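Local coordinates for aromatic-amino-acid transaminase TyrB (Burkholderia cenocepacia K56-2Valvano, PDB 4WD2), which probably catalyses the pyridoxal-phosphate-dependent transfer of amino groups between aromatic amino acids and 2-oxo acids, at residues V117-L122 / F143-A148; G264-V269 / G281-A286; E371-Y376 / I400-K405. One frame throughout, in Å; residues are numbered along the deposited sequence.

Contacts 1 and 2 adjoin, their centres 13 Å apart on the same side of the chain's centre. Residues 117-122 link them: Gly118 N lies 3.6 Å from Leu266 CD2, and Phe121 CB lies 3.6 Å from Leu283 CD2. Helix 110-125 therefore packs against helix 141-147 in contact 1 and against both partners of contact 2. Contact 3 is remote, its centre 39 Å from that of contact 1 and 46 Å from that of contact 2. Lys254, modified as the pyridoxal phosphate Schiff base, follows strand 246-251, which pairs with strand 264-269 of contact 2. None of the three contacts includes this cofactor-bearing lysine.

Contact 1 of 3, residues V117-L122 / F143-A148; sequences VGADFL and FIFERA
Ala119 and Phe145 bring their alpha carbons within 6.3 Å, and those of Asp120 and Ala148 come slightly nearer, at 6.1 Å, so two short helical segments meet with little between them. Residues 117-122 are helical throughout, whereas 143-148 take in the C-terminal part of helix 141-147. The methyl of Ala119 lies at the centre of the contact. Its CB rests 3.6 Å from Phe145 CE1, and CD1 is almost as near, making the CE1-CD1 side of the ring the touching part; the methyl comes in obliquely. Phe145 has CG anti to its carbonyl carbon (chi1 -77°), a setting that swings the ring across to the facing helix although its CB bond does not aim there. From the same segment, Ala148 CB also meets Ala119 CB at 3.8 Å.

No direct hydrogen bond spans the segments, but one water does the job. It donates to Asp120 OD1 at 2.6 Å and to Ala148 O at 2.7 Å, tying a carboxylate on one helix to a backbone carbonyl on the other segment. The same OD1 is salt-bridged to Lys116, which would further fix the carboxylate.

Beneath the pair, Leu122 packs on Ile182 and Phe145 on Leu184, both of strand 182-186. Helix 110-125 joins strands 103-108 and 131-135, which lie apart in the sheet, while helix 141-147 makes a beta-alpha-beta connection between the adjacent parallel strands 131-135 and 152-159. The contact is thus helix-helix packing over one face of the large-domain sheet of a fold type I aminotransferase.

Contact 2 of 3, residues G264-V269 / G281-A286; sequences GGLSVV and GQLAGA
Helix 273-288 packs here on the central mixed sheet of the aminotransferase large domain, with Leu283 of the helix reaching Leu266 and Val268 of strand 264-269. The strand runs antiparallel to both of its neighbours, 103-108 and 246-251. The backbones stay well apart, the nearest alpha carbons being those of Leu266 and Leu283 at 9.1 Å, and side chains bridge the gap.

Apolar contact accounts for the whole interface: no hydrogen bond crosses it, and all three touching residues are buried. Leu266 and Val268, two residues apart, direct their CB atoms toward the helix, while that of Ser267 between them points away. Leu106 of strand 103-108 and Ala114 of helix 110-125 extend the same apolar layer.

Polar groups of the two segments find partners elsewhere. Ser267 OG bonds to Thr105 OG1, and Gln282, next to Leu283, is held by Arg124 and, through NE2, by the backbone O of Asp14 of the second subunit.

Leu283, with CG anti to its carbonyl carbon (chi1 -66°), gives one methyl to each strand residue. Its side chain crosses that of Leu266 at about a right angle, CD2 against CD2 at 3.9 Å, and its CD1 meets Val268 CG2 at 3.8 Å.

Contact 3 of 3, residues E371-Y376 / I400-K405; sequences EVHGVY and IGKVLK
The turn that leads from helix 363-371 into the short strand 375-376 rests its His373 on Lys402 and Val403 of the C-terminal helix 393-405, in what is the small domain of class I aminotransferases. Gly374 is the first residue after the helix to leave helical phi/psi, with a positive phi of 58°, and the chain is extended from Val375 onward. The nearest alpha carbons, those of His373 and Ile400, are 8.6 Å apart, which makes the contact one of side chains.

His373 directs its CB toward the helix and has CG anti to the carbonyl carbon (chi1 -57°), which puts the ring alongside Val403 and Lys402. Two parts of the imidazole are used. CD2 lies 3.5 Å from Val403 CG2, and NE2 is nearly as close to that methyl, so the CD2-NE2 bond abuts one valine branch while the two side chains slide past each other in opposite directions. CE1 faces the aliphatic part of Lys402, with CD at 4.0 Å and CB only slightly farther. Both residues meet the ring obliquely. One face of the imidazole also has Val372 CG1 above it, 3.7 Å from the plane and offset toward the rim.

No hydrogen bond crosses between the segments. Lys402 runs extended beyond CG, and its NZ stays 5.4 Å from His373 ND1, too far for a direct contact. That ammonium is salt-bridged to Asp398 OD2, one helical turn earlier, which probably tempers its effect on the imidazole.

Around the contact, Ala399 of helix 393-405 touches both His373 and Val375. Val403 also packs on Gln365 and Ile400 on Leu369, both of helix 363-371, while strand 375-376 pairs in parallel with strand 37-38.

Contact 1 of 3, residues V117-L122 / F143-A148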
loop_
_atom_site.group_PDB
_atom_site.type_symbol
_atom_site.label_atom_id
_atom_site.label_comp_id
_atom_site.label_asym_id
_atom_site.label_seq_id
_atom_site.Cartn_x
_atom_site.Cartn_y
_atom_site.Cartn_z
ATOM N N VAL A 117 4.793 8.080 1.922
ATOM C CA VAL A 117 3.755 9.069 2.213
ATOM C C VAL A 117 4.402 10.367 2.670
ATOM O O VAL A 117 4.006 11.455 2.233
ATOM C CB VAL A 117 2.756 8.560 3.286
ATOM C CG1 VAL A 117 1.888 9.701 3.793
ATOM C CG2 VAL A 117 1.878 7.445 2.708
ATOM N N GLY A 118 5.408 10.245 3.536
ATOM C CA GLY A 118 6.173 11.393 3.986
ATOM C C GLY A 118 6.862 12.125 2.842
ATOM O O GLY A 118 6.789 13.353 2.753
ATOM N N ALA A 119 7.543 11.378 1.972
ATOM C CA ALA A 119 8.213 11.961 0.805
ATOM C C ALA A 119 7.248 12.703 -0.123
ATOM O O ALA A 119 7.567 13.791 -0.618
ATOM C CB ALA A 119 8.960 10.873 0.015
ATOM N N ASP A 120 6.084 12.112 -0.378
ATOM C CA ASP A 120 5.104 12.723 -1.276
ATOM C C ASP A 120 4.531 14.027 -0.685
ATOM O O ASP A 120 4.329 15.009 -1.400
ATOM C CB ASP A 120 3.970 11.733 -1.593
ATOM C CG ASP A 120 4.373 10.673 -2.629
ATOM O OD1 ASP A 120 5.459 10.792 -3.236
ATOM O OD2 ASP A 120 3.588 9.728 -2.851
ATOM N N PHE A 121 4.254 14.017 0.615
ATOM C CA PHE A 121 3.836 15.220 1.340
ATOM C C PHE A 121 4.925 16.297 1.287
ATOM O O PHE A 121 4.646 17.456 0.991
ATOM C CB PHE A 121 3.490 14.867 2.803
ATOM C CG PHE A 121 3.432 16.059 3.742
ATOM C CD1 PHE A 121 2.349 16.927 3.726
ATOM C CD2 PHE A 121 4.448 16.287 4.655
ATOM C CE1 PHE A 121 2.293 18.016 4.590
ATOM C CE2 PHE A 121 4.398 17.373 5.523
ATOM C CZ PHE A 121 3.318 18.234 5.491
ATOM N N LEU A 122 6.165 15.910 1.568
ATOM C CA LEU A 122 7.278 16.852 1.567
ATOM C C LEU A 122 7.557 17.453 0.189
ATOM O O LEU A 122 7.860 18.638 0.082
ATOM C CB LEU A 122 8.544 16.182 2.097
ATOM C CG LEU A 122 8.618 15.878 3.596
ATOM C CD1 LEU A 122 9.879 15.099 3.912
ATOM C CD2 LEU A 122 8.558 17.162 4.424
ATOM N N PHE A 143 16.180 5.306 -3.703
ATOM C CA PHE A 143 15.182 4.944 -4.697
ATOM C C PHE A 143 13.838 5.615 -4.414
ATOM O O PHE A 143 13.262 6.256 -5.296
ATOM C CB PHE A 143 15.017 3.421 -4.755
ATOM C CG PHE A 143 14.285 2.932 -5.981
ATOM C CD1 PHE A 143 12.940 2.608 -5.920
ATOM C CD2 PHE A 143 14.946 2.790 -7.193
ATOM C CE1 PHE A 143 12.269 2.153 -7.040
ATOM C CE2 PHE A 143 14.275 2.333 -8.321
ATOM C CZ PHE A 143 12.936 2.019 -8.242
ATOM N N ILE A 144 13.351 5.488 -3.184
ATOM C CA ILE A 144 12.067 6.067 -2.808
ATOM C C ILE A 144 12.068 7.590 -2.979
ATOM O O ILE A 144 11.173 8.148 -3.610
ATOM C CB ILE A 144 11.688 5.698 -1.353
ATOM C CG1 ILE A 144 11.400 4.199 -1.242
ATOM C CG2 ILE A 144 10.468 6.476 -0.891
ATOM C CD1 ILE A 144 11.194 3.714 0.195
ATOM N N PHE A 145 13.083 8.270 -2.456
ATOM C CA PHE A 145 13.066 9.732 -2.498
ATOM C C PHE A 145 13.382 10.314 -3.883
ATOM O O PHE A 145 12.800 11.325 -4.278
ATOM C CB PHE A 145 14.016 10.285 -1.435
ATOM C CG PHE A 145 13.440 10.225 -0.053
ATOM C CD1 PHE A 145 12.648 11.255 0.425
ATOM C CD2 PHE A 145 13.651 9.119 0.752
ATOM C CE1 PHE A 145 12.099 11.195 1.699
ATOM C CE2 PHE A 145 13.097 9.051 2.022
ATOM C CZ PHE A 145 12.326 10.087 2.497
ATOM N N GLU A 146 14.265 9.678 -4.641
ATOM C CA GLU A 146 14.494 10.129 -6.011
ATOM C C GLU A 146 13.244 9.919 -6.888
ATOM O O GLU A 146 12.887 10.783 -7.686
ATOM C CB GLU A 146 15.706 9.418 -6.622
ATOM C CG GLU A 146 17.051 9.926 -6.118
ATOM C CD GLU A 146 18.224 9.365 -6.909
ATOM O OE1 GLU A 146 18.004 8.449 -7.732
ATOM O OE2 GLU A 146 19.364 9.843 -6.715
ATOM N N ARG A 147 12.567 8.782 -6.735
ATOM C CA ARG A 147 11.352 8.535 -7.508
ATOM C C ARG A 147 10.200 9.437 -7.047
ATOM O O ARG A 147 9.259 9.679 -7.796
ATOM C CB ARG A 147 10.952 7.059 -7.421
ATOM C CG ARG A 147 11.874 6.120 -8.196
ATOM C CD ARG A 147 11.746 6.351 -9.703
ATOM N NE ARG A 147 12.625 5.484 -10.485
ATOM C CZ ARG A 147 12.273 4.301 -10.983
ATOM N NH1 ARG A 147 13.146 3.587 -11.680
ATOM N NH2 ARG A 147 11.056 3.824 -10.781
ATOM N N ALA A 148 10.296 9.947 -5.820
ATOM C CA ALA A 148 9.326 10.908 -5.290
ATOM C C ALA A 148 9.616 12.342 -5.753
ATOM O O ALA A 148 8.844 13.266 -5.474
ATOM C CB ALA A 148 9.304 10.847 -3.772
HETATM O O HOH W 1 6.251 12.722 -4.740
#

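Contact 2 of 3, residues G264-V269 / G281-A286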
loop_
_atom_site.group_PDB
_atom_site.type_symbol
_atom_site.label_atom_id
_atom_site.label_comp_id
_atom_site.label_asym_id
_atom_site.label_seq_id
_atom_site.Cartn_x
_atom_site.Cartn_y
_atom_site.Cartn_z
ATOM N N GLY A 264 3.259 -0.372 9.630
ATOM C CA GLY A 264 4.166 0.646 10.112
ATOM C C GLY A 264 3.407 1.902 10.475
ATOM O O GLY A 264 2.174 1.925 10.423
ATOM N N GLY A 265 4.136 2.948 10.855
ATOM C CA GLY A 265 3.514 4.228 11.130
ATOM C C GLY A 265 4.303 5.397 10.575
ATOM O O GLY A 265 5.512 5.303 10.348
ATOM N N LEU A 266 3.607 6.502 10.340
ATOM C CA LEU A 266 4.256 7.765 10.035
ATOM C C LEU A 266 3.769 8.804 11.031
ATOM O O LEU A 266 2.566 8.999 11.193
ATOM C CB LEU A 266 3.964 8.220 8.601
ATOM C CG LEU A 266 4.517 9.601 8.227
ATOM C CD1 LEU A 266 6.037 9.650 8.344
ATOM C CD2 LEU A 266 4.067 10.013 6.818
ATOM N N SER A 267 4.706 9.464 11.703
ATOM C CA SER A 267 4.362 10.544 12.613
ATOM C C SER A 267 5.092 11.814 12.223
ATOM O O SER A 267 6.282 11.785 11.892
ATOM C CB SER A 267 4.700 10.176 14.059
ATOM O OG SER A 267 3.895 9.109 14.517
ATOM N N VAL A 268 4.376 12.931 12.272
ATOM C CA VAL A 268 4.991 14.231 12.047
ATOM C C VAL A 268 4.749 15.122 13.266
ATOM O O VAL A 268 3.607 15.290 13.704
ATOM C CB VAL A 268 4.447 14.896 10.766
ATOM C CG1 VAL A 268 5.172 16.208 10.493
ATOM C CG2 VAL A 268 4.598 13.952 9.582
ATOM N N VAL A 269 5.832 15.665 13.821
ATOM C CA VAL A 269 5.765 16.537 14.989
ATOM C C VAL A 269 5.719 17.987 14.542
ATOM O O VAL A 269 6.635 18.456 13.866
ATOM C CB VAL A 269 6.972 16.332 15.913
ATOM C CG1 VAL A 269 6.841 17.189 17.167
ATOM C CG2 VAL A 269 7.131 14.861 16.268
ATOM N N GLY A 281 -4.242 15.982 7.585
ATOM C CA GLY A 281 -5.132 16.017 6.439
ATOM C C GLY A 281 -4.391 15.890 5.120
ATOM O O GLY A 281 -4.883 15.256 4.182
ATOM N N GLN A 282 -3.211 16.500 5.028
ATOM C CA GLN A 282 -2.452 16.444 3.787
ATOM C C GLN A 282 -1.705 15.121 3.662
ATOM O O GLN A 282 -1.413 14.673 2.555
ATOM C CB GLN A 282 -1.484 17.627 3.677
ATOM C CG GLN A 282 -2.186 18.988 3.599
ATOM C CD GLN A 282 -3.160 19.095 2.429
ATOM O OE1 GLN A 282 -3.037 18.385 1.423
ATOM N NE2 GLN A 282 -4.135 19.990 2.556
ATOM N N LEU A 283 -1.398 14.494 4.793
ATOM C CA LEU A 283 -0.841 13.147 4.755
ATOM C C LEU A 283 -1.921 12.168 4.265
ATOM O O LEU A 283 -1.640 11.270 3.467
ATOM C CB LEU A 283 -0.298 12.742 6.126
ATOM C CG LEU A 283 0.923 13.518 6.646
ATOM C CD1 LEU A 283 1.194 13.165 8.099
ATOM C CD2 LEU A 283 2.169 13.254 5.793
ATOM N N ALA A 284 -3.158 12.358 4.728
ATOM C CA ALA A 284 -4.300 11.601 4.203
ATOM C C ALA A 284 -4.468 11.851 2.699
ATOM O O ALA A 284 -4.829 10.947 1.953
ATOM C CB ALA A 284 -5.579 11.968 4.952
ATOM N N GLY A 285 -4.202 13.085 2.269
ATOM C CA GLY A 285 -4.199 13.441 0.857
ATOM C C GLY A 285 -3.193 12.632 0.059
ATOM O O GLY A 285 -3.485 12.184 -1.047
ATOM N N ALA A 286 -2.002 12.441 0.614
ATOM C CA ALA A 286 -0.978 11.639 -0.044
ATOM C C ALA A 286 -1.438 10.191 -0.170
ATOM O O ALA A 286 -1.247 9.554 -1.208
ATOM C CB ALA A 286 0.337 11.716 0.722
#

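Contact 3 of 3, residues E371-Y376 / I400-K405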
loop_
_atom_site.group_PDB
_atom_site.type_symbol
_atom_site.label_atom_id
_atom_site.label_comp_id
_atom_site.label_asym_id
_atom_site.label_seq_id
_atom_site.Cartn_x
_atom_site.Cartn_y
_atom_site.Cartn_z
ATOM N N GLU A 371 33.457 -18.729 -1.179
ATOM C CA GLU A 371 33.962 -19.818 -2.002
ATOM C C GLU A 371 34.756 -20.834 -1.195
ATOM O O GLU A 371 34.615 -22.040 -1.392
ATOM C CB GLU A 371 34.821 -19.265 -3.141
ATOM C CG GLU A 371 34.070 -18.345 -4.108
ATOM C CD GLU A 371 32.951 -19.053 -4.866
ATOM O OE1 GLU A 371 33.105 -20.245 -5.211
ATOM O OE2 GLU A 371 31.908 -18.415 -5.113
ATOM N N VAL A 372 35.583 -20.355 -0.275
ATOM C CA VAL A 372 36.421 -21.257 0.515
ATOM C C VAL A 372 35.702 -21.763 1.765
ATOM O O VAL A 372 35.765 -22.944 2.079
ATOM C CB VAL A 372 37.744 -20.578 0.933
ATOM C CG1 VAL A 372 38.633 -21.556 1.694
ATOM C CG2 VAL A 372 38.472 -20.060 -0.292
ATOM N N HIS A 373 34.998 -20.881 2.468
ATOM C CA HIS A 373 34.479 -21.244 3.785
ATOM C C HIS A 373 32.963 -21.426 3.822
ATOM O O HIS A 373 32.397 -21.693 4.880
ATOM C CB HIS A 373 34.908 -20.197 4.813
ATOM C CG HIS A 373 36.391 -20.008 4.886
ATOM N ND1 HIS A 373 37.212 -20.835 5.620
ATOM C CD2 HIS A 373 37.203 -19.097 4.298
ATOM C CE1 HIS A 373 38.465 -20.440 5.487
ATOM N NE2 HIS A 373 38.486 -19.386 4.690
ATOM N N GLY A 374 32.312 -21.297 2.669
ATOM C CA GLY A 374 30.871 -21.474 2.577
ATOM C C GLY A 374 30.036 -20.552 3.454
ATOM O O GLY A 374 28.916 -20.892 3.826
ATOM N N VAL A 375 30.578 -19.387 3.798
ATOM C CA VAL A 375 29.849 -18.411 4.602
ATOM C C VAL A 375 29.484 -17.211 3.731
ATOM O O VAL A 375 30.358 -16.594 3.113
ATOM C CB VAL A 375 30.670 -17.952 5.828
ATOM C CG1 VAL A 375 30.033 -16.727 6.489
ATOM C CG2 VAL A 375 30.804 -19.091 6.834
ATOM N N TYR A 376 28.193 -16.887 3.681
ATOM C CA TYR A 376 27.690 -15.910 2.720
ATOM C C TYR A 376 27.281 -14.575 3.362
ATOM O O TYR A 376 26.347 -14.522 4.167
ATOM C CB TYR A 376 26.484 -16.489 1.958
ATOM C CG TYR A 376 26.781 -17.633 1.001
ATOM C CD1 TYR A 376 27.299 -18.847 1.455
ATOM C CD2 TYR A 376 26.500 -17.513 -0.353
ATOM C CE1 TYR A 376 27.552 -19.901 0.572
ATOM C CE2 TYR A 376 26.744 -18.561 -1.245
ATOM C CZ TYR A 376 27.268 -19.750 -0.775
ATOM O OH TYR A 376 27.517 -20.783 -1.662
ATOM N N ILE A 400 35.796 -16.256 9.317
ATOM C CA ILE A 400 36.196 -14.854 9.246
ATOM C C ILE A 400 37.576 -14.631 9.871
ATOM O O ILE A 400 38.393 -13.874 9.340
ATOM C CB ILE A 400 35.149 -13.947 9.931
ATOM C CG1 ILE A 400 33.838 -13.975 9.145
ATOM C CG2 ILE A 400 35.646 -12.514 10.045
ATOM C CD1 ILE A 400 32.774 -13.082 9.732
ATOM N N GLY A 401 37.839 -15.306 10.989
ATOM C CA GLY A 401 39.141 -15.243 11.630
ATOM C C GLY A 401 40.261 -15.678 10.703
ATOM O O GLY A 401 41.289 -15.013 10.610
ATOM N N LYS A 402 40.061 -16.795 10.007
ATOM C CA LYS A 402 41.054 -17.289 9.052
ATOM C C LYS A 402 41.241 -16.327 7.882
ATOM O O LYS A 402 42.367 -16.060 7.473
ATOM C CB LYS A 402 40.662 -18.670 8.528
ATOM C CG LYS A 402 40.850 -19.788 9.536
ATOM C CD LYS A 402 40.362 -21.107 8.979
ATOM C CE LYS A 402 40.496 -22.224 9.997
ATOM N NZ LYS A 402 39.695 -23.419 9.601
ATOM N N VAL A 403 40.139 -15.803 7.348
ATOM C CA VAL A 403 40.222 -14.885 6.214
ATOM C C VAL A 403 40.937 -13.588 6.607
ATOM O O VAL A 403 41.819 -13.115 5.884
ATOM C CB VAL A 403 38.822 -14.562 5.638
ATOM C CG1 VAL A 403 38.916 -13.473 4.586
ATOM C CG2 VAL A 403 38.199 -15.816 5.037
ATOM N N LEU A 404 40.581 -13.026 7.758
ATOM C CA LEU A 404 41.240 -11.813 8.237
ATOM C C LEU A 404 42.729 -12.043 8.516
ATOM O O LEU A 404 43.570 -11.224 8.147
ATOM C CB LEU A 404 40.557 -11.283 9.504
ATOM C CG LEU A 404 39.205 -10.566 9.398
ATOM C CD1 LEU A 404 38.696 -10.194 10.779
ATOM C CD2 LEU A 404 39.313 -9.327 8.525
ATOM N N LYS A 405 43.049 -13.154 9.171
ATOM C CA LYS A 405 44.430 -13.457 9.542
ATOM C C LYS A 405 45.324 -13.642 8.324
ATOM O O LYS A 405 46.461 -13.173 8.298
ATOM C CB LYS A 405 44.484 -14.715 10.411
ATOM C CG LYS A 405 45.887 -15.130 10.812
ATOM C CD LYS A 405 46.542 -14.094 11.715
ATOM C CE LYS A 405 47.949 -14.511 12.080
ATOM N NZ LYS A 405 48.562 -13.613 13.102
#